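Acetyltransferase (Escherichia coli, PDB 7BYY) probably acetylates the amino group of glycyl-tRNA using acetyl-CoA, acting as the toxin of a toxin-antitoxin system and belonging to the GNAT acetyltransferase family. Local coordinates at residues Val105-Lys108 and Tyr109-Arg112; Cys32-Pro35 and Val36-Lys39; Asp21-Tyr24 and Pro25-Gln29. The protein carries 1 engineered substitution. All coordinates share one frame; numbering follows the deposited sequence.

Interaction 1: residues Val105-Lys108 and Tyr109-Arg112; sequences VARK and YQKR
As the backbone leaves strand 94-105 it winds into a short 3-10 turn, with Tyr109 N bonded to Ala106 O (3.0 Å) and Gln110 N to Arg107 O (3.2 Å). In the GNAT fold this is the loop between the central strand and helix 114-132, which in relatives holds the pyrophosphate of acetyl-CoA; a similar role is probable here. The Tyr109 ring is held on two sides. Ala106 CB meets its edge, in plane, 3.5 Å from CD1, while Lys108 CG lies over a face in a CH-pi contact, 3.9 Å from the centroid. With chi1 at 67°, Lys108 sets CG between its own backbone N and carbonyl carbon, from where the chain runs alongside the tyrosine in the same direction; its NZ continues to a salt bridge with Glu66. Arg107 leads away to a salt bridge with Asp31, and only its CG brushes the Gln110 amide. That amide closes the turn back onto the strand end: the glutamine chain, extended beyond CG, slides past Val105 CG1 and delivers Gln110 NE2 to Val105 O at 2.9 Å, with an N-H...O angle of 164° and the acceptor close to the amide plane.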
loop_
_atom_site.group_PDB
_atom_site.type_symbol
_atom_site.label_atom_id
_atom_site.label_comp_id
_atom_site.label_asym_id
_atom_site.label_seq_id
_atom_site.Cartn_x
_atom_site.Cartn_y
_atom_site.Cartn_z
ATOM N N VAL A 105 -16.797 -16.877 3.269
ATOM C CA VAL A 105 -17.902 -16.819 4.218
ATOM C C VAL A 105 -18.193 -18.240 4.676
ATOM O O VAL A 105 -18.307 -19.150 3.846
ATOM C CB VAL A 105 -19.154 -16.175 3.596
ATOM C CG1 VAL A 105 -20.369 -16.391 4.495
ATOM C CG2 VAL A 105 -18.927 -14.694 3.342
ATOM N N ALA A 106 -18.302 -18.430 5.990
ATOM C CA ALA A 106 -18.621 -19.744 6.529
ATOM C C ALA A 106 -19.918 -20.267 5.921
ATOM O O ALA A 106 -20.845 -19.507 5.629
ATOM C CB ALA A 106 -18.728 -19.690 8.053
ATOM N N ARG A 107 -19.973 -21.586 5.726
ATOM C CA ARG A 107 -21.040 -22.173 4.920
ATOM C C ARG A 107 -22.409 -21.982 5.561
ATOM O O ARG A 107 -23.407 -21.791 4.856
ATOM C CB ARG A 107 -20.762 -23.656 4.681
ATOM C CG ARG A 107 -19.816 -23.925 3.522
ATOM C CD ARG A 107 -20.015 -25.320 2.968
ATOM N NE ARG A 107 -19.863 -26.330 4.009
ATOM C CZ ARG A 107 -20.572 -27.451 4.070
ATOM N NH1 ARG A 107 -21.489 -27.710 3.148
ATOM N NH2 ARG A 107 -20.365 -28.312 5.057
ATOM N N LYS A 108 -22.484 -22.030 6.889
ATOM C CA LYS A 108 -23.775 -21.875 7.548
ATOM C C LYS A 108 -24.268 -20.433 7.564
ATOM O O LYS A 108 -25.342 -20.173 8.116
ATOM C CB LYS A 108 -23.717 -22.427 8.975
ATOM C CG LYS A 108 -22.836 -21.659 9.935
ATOM C CD LYS A 108 -23.223 -21.983 11.369
ATOM C CE LYS A 108 -22.002 -22.142 12.249
ATOM N NZ LYS A 108 -22.374 -22.504 13.646
ATOM N N TYR A 109 -23.516 -19.497 6.978
ATOM C CA TYR A 109 -23.976 -18.130 6.770
ATOM C C TYR A 109 -24.059 -17.751 5.300
ATOM O O TYR A 109 -24.424 -16.611 4.990
ATOM C CB TYR A 109 -23.059 -17.126 7.480
ATOM C CG TYR A 109 -22.739 -17.460 8.914
ATOM C CD1 TYR A 109 -21.628 -18.226 9.233
ATOM C CD2 TYR A 109 -23.536 -16.995 9.953
ATOM C CE1 TYR A 109 -21.321 -18.531 10.541
ATOM C CE2 TYR A 109 -23.237 -17.294 11.269
ATOM C CZ TYR A 109 -22.129 -18.063 11.553
ATOM O OH TYR A 109 -21.826 -18.370 12.855
ATOM N N GLN A 110 -23.718 -18.659 4.389
ATOM C CA GLN A 110 -23.725 -18.337 2.972
ATOM C C GLN A 110 -25.155 -18.132 2.475
ATOM O O GLN A 110 -26.135 -18.361 3.191
ATOM C CB GLN A 110 -23.026 -19.435 2.171
ATOM C CG GLN A 110 -21.523 -19.505 2.404
ATOM C CD GLN A 110 -20.859 -20.630 1.632
ATOM O OE1 GLN A 110 -21.523 -21.390 0.927
ATOM N NE2 GLN A 110 -19.541 -20.744 1.767
ATOM N N LYS A 111 -25.259 -17.683 1.221
ATOM C CA LYS A 111 -26.542 -17.393 0.577
ATOM C C LYS A 111 -27.348 -16.356 1.356
ATOM O O LYS A 111 -28.581 -16.371 1.339
ATOM C CB LYS A 111 -27.367 -18.669 0.377
ATOM C CG LYS A 111 -27.011 -19.452 -0.874
ATOM C CD LYS A 111 -27.709 -20.803 -0.901
ATOM C CE LYS A 111 -27.692 -21.416 -2.297
ATOM N NZ LYS A 111 -28.706 -20.797 -3.203
ATOM N N ARG A 112 -26.660 -15.439 2.043
ATOM C CA ARG A 112 -27.351 -14.451 2.862
ATOM C C ARG A 112 -26.786 -13.044 2.709
ATOM O O ARG A 112 -27.142 -12.164 3.503
ATOM C CB ARG A 112 -27.317 -14.867 4.338
ATOM C CG ARG A 112 -28.445 -15.802 4.739
ATOM C CD ARG A 112 -28.898 -15.537 6.163
ATOM N NE ARG A 112 -28.165 -16.354 7.128
ATOM C CZ ARG A 112 -27.968 -16.017 8.399
ATOM N NH1 ARG A 112 -28.448 -14.872 8.868
ATOM N NH2 ARG A 112 -27.287 -16.828 9.200
#

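Interaction 2: residues Cys32-Pro35 and Val36-Lys39; sequences CGNP and VIDK
Asn34 caps the N terminus of helix 35-50 and meets Val36 and Ile37 with its amide oxygen. Two weak capping bonds converge on Asn34 OD1, from Val36 N at 3.2 Å and from Ile37 N at 3.4 Å. Swinging CG anti to the backbone N (chi1 -166°) brings OD1 over these N-H groups. Backbone hydrogen bonds follow: Asp38 N to Asn34 O at 2.7 Å and Lys39 N to Pro35 O at 3.0 Å. A separate side-chain bond reaches back before the cap, where Asp38 OD1 accepts from Cys32 N (3.0 Å) on its syn side. Cys32 SG accepts from Asn34 N at 3.5 Å. The Ile37 side chain crosses that of Asn34 at about a right angle, CG1 and CD1 lying against the amide in van der Waals contact, with Ile37 CG1 3.4 Å from Asn34 CG. Cys32 SG against Ile37 CB (4.1 Å) is an apolar contact. The helix start and the Cys32 N-H would probably favour the Asp38 anion, which the nearby carboxylate of Asp31 would oppose; Arg42 is a long, weak ion-pair partner. Behind the cap, Cys32 O receives a weak hydrogen bond from Gln110 in the loop that joins strand 94-105 to helix 114-132.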
loop_
_atom_site.group_PDB
_atom_site.type_symbol
_atom_site.label_atom_id
_atom_site.label_comp_id
_atom_site.label_asym_id
_atom_site.label_seq_id
_atom_site.Cartn_x
_atom_site.Cartn_y
_atom_site.Cartn_z
ATOM N N CYS A 32 -15.957 -23.114 5.050
ATOM C CA CYS A 32 -16.424 -22.084 4.131
ATOM C C CYS A 32 -16.581 -22.560 2.691
ATOM O O CYS A 32 -17.024 -21.774 1.842
ATOM C CB CYS A 32 -15.477 -20.876 4.163
ATOM S SG CYS A 32 -14.120 -20.943 2.967
ATOM N N GLY A 33 -16.230 -23.809 2.383
ATOM C CA GLY A 33 -16.374 -24.352 1.051
ATOM C C GLY A 33 -15.116 -24.302 0.207
ATOM O O GLY A 33 -15.040 -25.007 -0.808
ATOM N N ASN A 34 -14.138 -23.486 0.591
ATOM C CA ASN A 34 -12.849 -23.422 -0.089
ATOM C C ASN A 34 -11.803 -24.089 0.792
ATOM O O ASN A 34 -11.383 -23.497 1.798
ATOM C CB ASN A 34 -12.461 -21.970 -0.380
ATOM C CG ASN A 34 -11.314 -21.848 -1.374
ATOM O OD1 ASN A 34 -10.336 -22.596 -1.313
ATOM N ND2 ASN A 34 -11.427 -20.890 -2.292
ATOM N N PRO A 35 -11.355 -25.305 0.468
ATOM C CA PRO A 35 -10.419 -25.999 1.370
ATOM C C PRO A 35 -9.111 -25.258 1.579
ATOM O O PRO A 35 -8.545 -25.330 2.677
ATOM C CB PRO A 35 -10.203 -27.353 0.675
ATOM C CG PRO A 35 -10.570 -27.118 -0.751
ATOM C CD PRO A 35 -11.675 -26.106 -0.725
ATOM N N VAL A 36 -8.612 -24.543 0.569
ATOM C CA VAL A 36 -7.391 -23.762 0.750
ATOM C C VAL A 36 -7.620 -22.650 1.767
ATOM O O VAL A 36 -6.829 -22.469 2.702
ATOM C CB VAL A 36 -6.901 -23.205 -0.599
ATOM C CG1 VAL A 36 -5.901 -22.082 -0.379
ATOM C CG2 VAL A 36 -6.280 -24.311 -1.435
ATOM N N ILE A 37 -8.712 -21.898 1.609
ATOM C CA ILE A 37 -9.038 -20.848 2.571
ATOM C C ILE A 37 -9.333 -21.452 3.939
ATOM O O ILE A 37 -8.999 -20.867 4.978
ATOM C CB ILE A 37 -10.217 -19.999 2.057
ATOM C CG1 ILE A 37 -9.923 -19.478 0.649
ATOM C CG2 ILE A 37 -10.503 -18.839 3.001
ATOM C CD1 ILE A 37 -10.965 -18.511 0.121
ATOM N N ASP A 38 -9.952 -22.635 3.963
ATOM C CA ASP A 38 -10.251 -23.306 5.226
ATOM C C ASP A 38 -8.983 -23.552 6.033
ATOM O O ASP A 38 -8.886 -23.159 7.200
ATOM C CB ASP A 38 -10.972 -24.629 4.967
ATOM C CG ASP A 38 -12.443 -24.447 4.671
ATOM O OD1 ASP A 38 -12.933 -23.302 4.746
ATOM O OD2 ASP A 38 -13.114 -25.459 4.373
ATOM N N LYS A 39 -8.001 -24.220 5.424
ATOM C CA LYS A 39 -6.771 -24.541 6.134
ATOM C C LYS A 39 -5.964 -23.299 6.492
ATOM O O LYS A 39 -5.192 -23.336 7.457
ATOM C CB LYS A 39 -5.922 -25.502 5.301
ATOM C CG LYS A 39 -4.963 -26.350 6.127
ATOM C CD LYS A 39 -5.688 -27.055 7.269
ATOM C CE LYS A 39 -4.726 -27.863 8.131
ATOM N NZ LYS A 39 -4.332 -29.151 7.492
#

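Interaction 3: residues Asp21-Tyr24 and Pro25-Gln29; sequences DITY and PGQKQ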
loop_
_atom_site.group_PDB
_atom_site.type_symbol
_atom_site.label_atom_id
_atom_site.label_comp_id
_atom_site.label_asym_id
_atom_site.label_seq_id
_atom_site.Cartn_x
_atom_site.Cartn_y
_atom_site.Cartn_z
ATOM N N ASP A 21 -4.053 -12.056 18.359
ATOM C CA ASP A 21 -4.151 -12.658 19.682
ATOM C C ASP A 21 -5.580 -13.027 20.061
ATOM O O ASP A 21 -5.838 -13.340 21.229
ATOM C CB ASP A 21 -3.558 -11.721 20.738
ATOM C CG ASP A 21 -3.992 -10.277 20.552
ATOM O OD1 ASP A 21 -4.103 -9.833 19.388
ATOM O OD2 ASP A 21 -4.217 -9.584 21.570
ATOM N N ILE A 22 -6.506 -13.012 19.106
ATOM C CA ILE A 22 -7.909 -13.320 19.350
ATOM C C ILE A 22 -8.286 -14.548 18.534
ATOM O O ILE A 22 -7.848 -14.701 17.389
ATOM C CB ILE A 22 -8.811 -12.115 19.000
ATOM C CG1 ILE A 22 -8.571 -10.971 19.989
ATOM C CG2 ILE A 22 -10.286 -12.512 18.970
ATOM C CD1 ILE A 22 -9.249 -11.167 21.328
ATOM N N THR A 23 -9.079 -15.435 19.135
ATOM C CA THR A 23 -9.608 -16.617 18.459
ATOM C C THR A 23 -11.118 -16.632 18.639
ATOM O O THR A 23 -11.611 -16.857 19.750
ATOM C CB THR A 23 -8.988 -17.902 19.008
ATOM O OG1 THR A 23 -7.567 -17.750 19.100
ATOM C CG2 THR A 23 -9.310 -19.074 18.097
ATOM N N TYR A 24 -11.850 -16.402 17.552
ATOM C CA TYR A 24 -13.303 -16.378 17.598
ATOM C C TYR A 24 -13.872 -17.793 17.540
ATOM O O TYR A 24 -13.217 -18.718 17.049
ATOM C CB TYR A 24 -13.850 -15.548 16.440
ATOM C CG TYR A 24 -13.459 -14.091 16.496
ATOM C CD1 TYR A 24 -14.185 -13.187 17.261
ATOM C CD2 TYR A 24 -12.359 -13.619 15.787
ATOM C CE1 TYR A 24 -13.829 -11.849 17.318
ATOM C CE2 TYR A 24 -11.997 -12.281 15.834
ATOM C CZ TYR A 24 -12.736 -11.401 16.603
ATOM O OH TYR A 24 -12.381 -10.071 16.658
ATOM N N PRO A 25 -15.088 -17.993 18.053
ATOM C CA PRO A 25 -15.767 -19.278 17.848
ATOM C C PRO A 25 -15.913 -19.582 16.365
ATOM O O PRO A 25 -16.271 -18.713 15.565
ATOM C CB PRO A 25 -17.132 -19.072 18.516
ATOM C CG PRO A 25 -16.912 -17.996 19.508
ATOM C CD PRO A 25 -15.860 -17.092 18.927
ATOM N N GLY A 26 -15.623 -20.829 16.001
ATOM C CA GLY A 26 -15.656 -21.255 14.620
ATOM C C GLY A 26 -14.387 -20.996 13.839
ATOM O O GLY A 26 -14.253 -21.511 12.724
ATOM N N GLN A 27 -13.444 -20.227 14.386
ATOM C CA GLN A 27 -12.217 -19.925 13.656
ATOM C C GLN A 27 -11.339 -21.164 13.497
ATOM O O GLN A 27 -10.683 -21.336 12.463
ATOM C CB GLN A 27 -11.455 -18.809 14.370
ATOM C CG GLN A 27 -10.125 -18.454 13.737
ATOM C CD GLN A 27 -9.491 -17.230 14.367
ATOM O OE1 GLN A 27 -10.152 -16.467 15.075
ATOM N NE2 GLN A 27 -8.202 -17.031 14.106
ATOM N N LYS A 28 -11.319 -22.042 14.506
ATOM C CA LYS A 28 -10.462 -23.225 14.457
ATOM C C LYS A 28 -10.924 -24.246 13.426
ATOM O O LYS A 28 -10.150 -25.142 13.074
ATOM C CB LYS A 28 -10.392 -23.888 15.832
ATOM C CG LYS A 28 -9.377 -23.267 16.769
ATOM C CD LYS A 28 -9.508 -23.828 18.177
ATOM C CE LYS A 28 -9.331 -25.338 18.197
ATOM N NZ LYS A 28 -9.493 -25.897 19.569
ATOM N N GLN A 29 -12.174 -24.165 12.970
ATOM C CA GLN A 29 -12.648 -25.030 11.895
ATOM C C GLN A 29 -13.073 -24.234 10.665
ATOM O O GLN A 29 -12.481 -24.409 9.597
ATOM C CB GLN A 29 -13.778 -25.922 12.425
ATOM C CG GLN A 29 -13.515 -26.401 13.856
ATOM C CD GLN A 29 -14.148 -27.742 14.162
ATOM O OE1 GLN A 29 -13.452 -28.712 14.475
ATOM N NE2 GLN A 29 -15.473 -27.806 14.083
#
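Tyr24 and Gln27 are the first and last residues of a type II beta turn, closed by the backbone bond from Gln27 N to Tyr24 O (3.1 Å). Pro25 and Gly26 occupy its two central corners, and the phi of Gly26 (85°) is the positive phi expected at the third position of a type II turn. The turn lies in the long connection between strand 13-17 and helix 35-50 of this GNAT-family protein. Its close-packed side is built on Gln27, which is buried. With CG anti to the backbone N (chi1 177°) and the rest of the chain extended, the side chain doubles back across the mouth of the turn, and Gln27 OE1 accepts from Tyr24 N at 3.0 Å (N-H...O angle 161°). Tyr24 is therefore held twice by Gln27, through its carbonyl O and through its N-H. The other end of the amide, NE2, bonds to the hydroxyl of Tyr18, which also bonds to Ile22 O, and the Gln27 side chain touches Val41 and Leu45 of helix 35-50. The outer side is much looser. Thr23 CG2 only grazes Lys28 CG, at 4.4 Å, and the lysine chain then leads away; Thr23 OG1 instead bonds to Lys46. Pro25 is exposed, although its backbone is bonded to Leu67. Back on the packed side, Ile22 CG2, from the same segment, covers one face of the Tyr24 ring off-centre, and Gln27 OE1 sits at the ring edge, 3.7 Å from Tyr24 CD2.

Overall arrangement
From the N terminus the chain passes interaction 3, interaction 2 and then interaction 1. The three are in series and each closes only a local turn, so none nests in or crosses another. Interaction 3 folds back the connection after strand 13-17; its segments adjoin those of interaction 2, about 15 Å away between centres, where helix 35-50 begins. Interaction 1 touches interaction 2 directly: Arg107 CG packs on the backbone of Cys32 and Gly33, and Val105 O approaches Cys32 CB. Interactions 1 and 3 do not touch, yet both reach Glu66, linking the connection from strand 13-17 to helix 35-50, the start of strand 67-79 and the exit of strand 94-105.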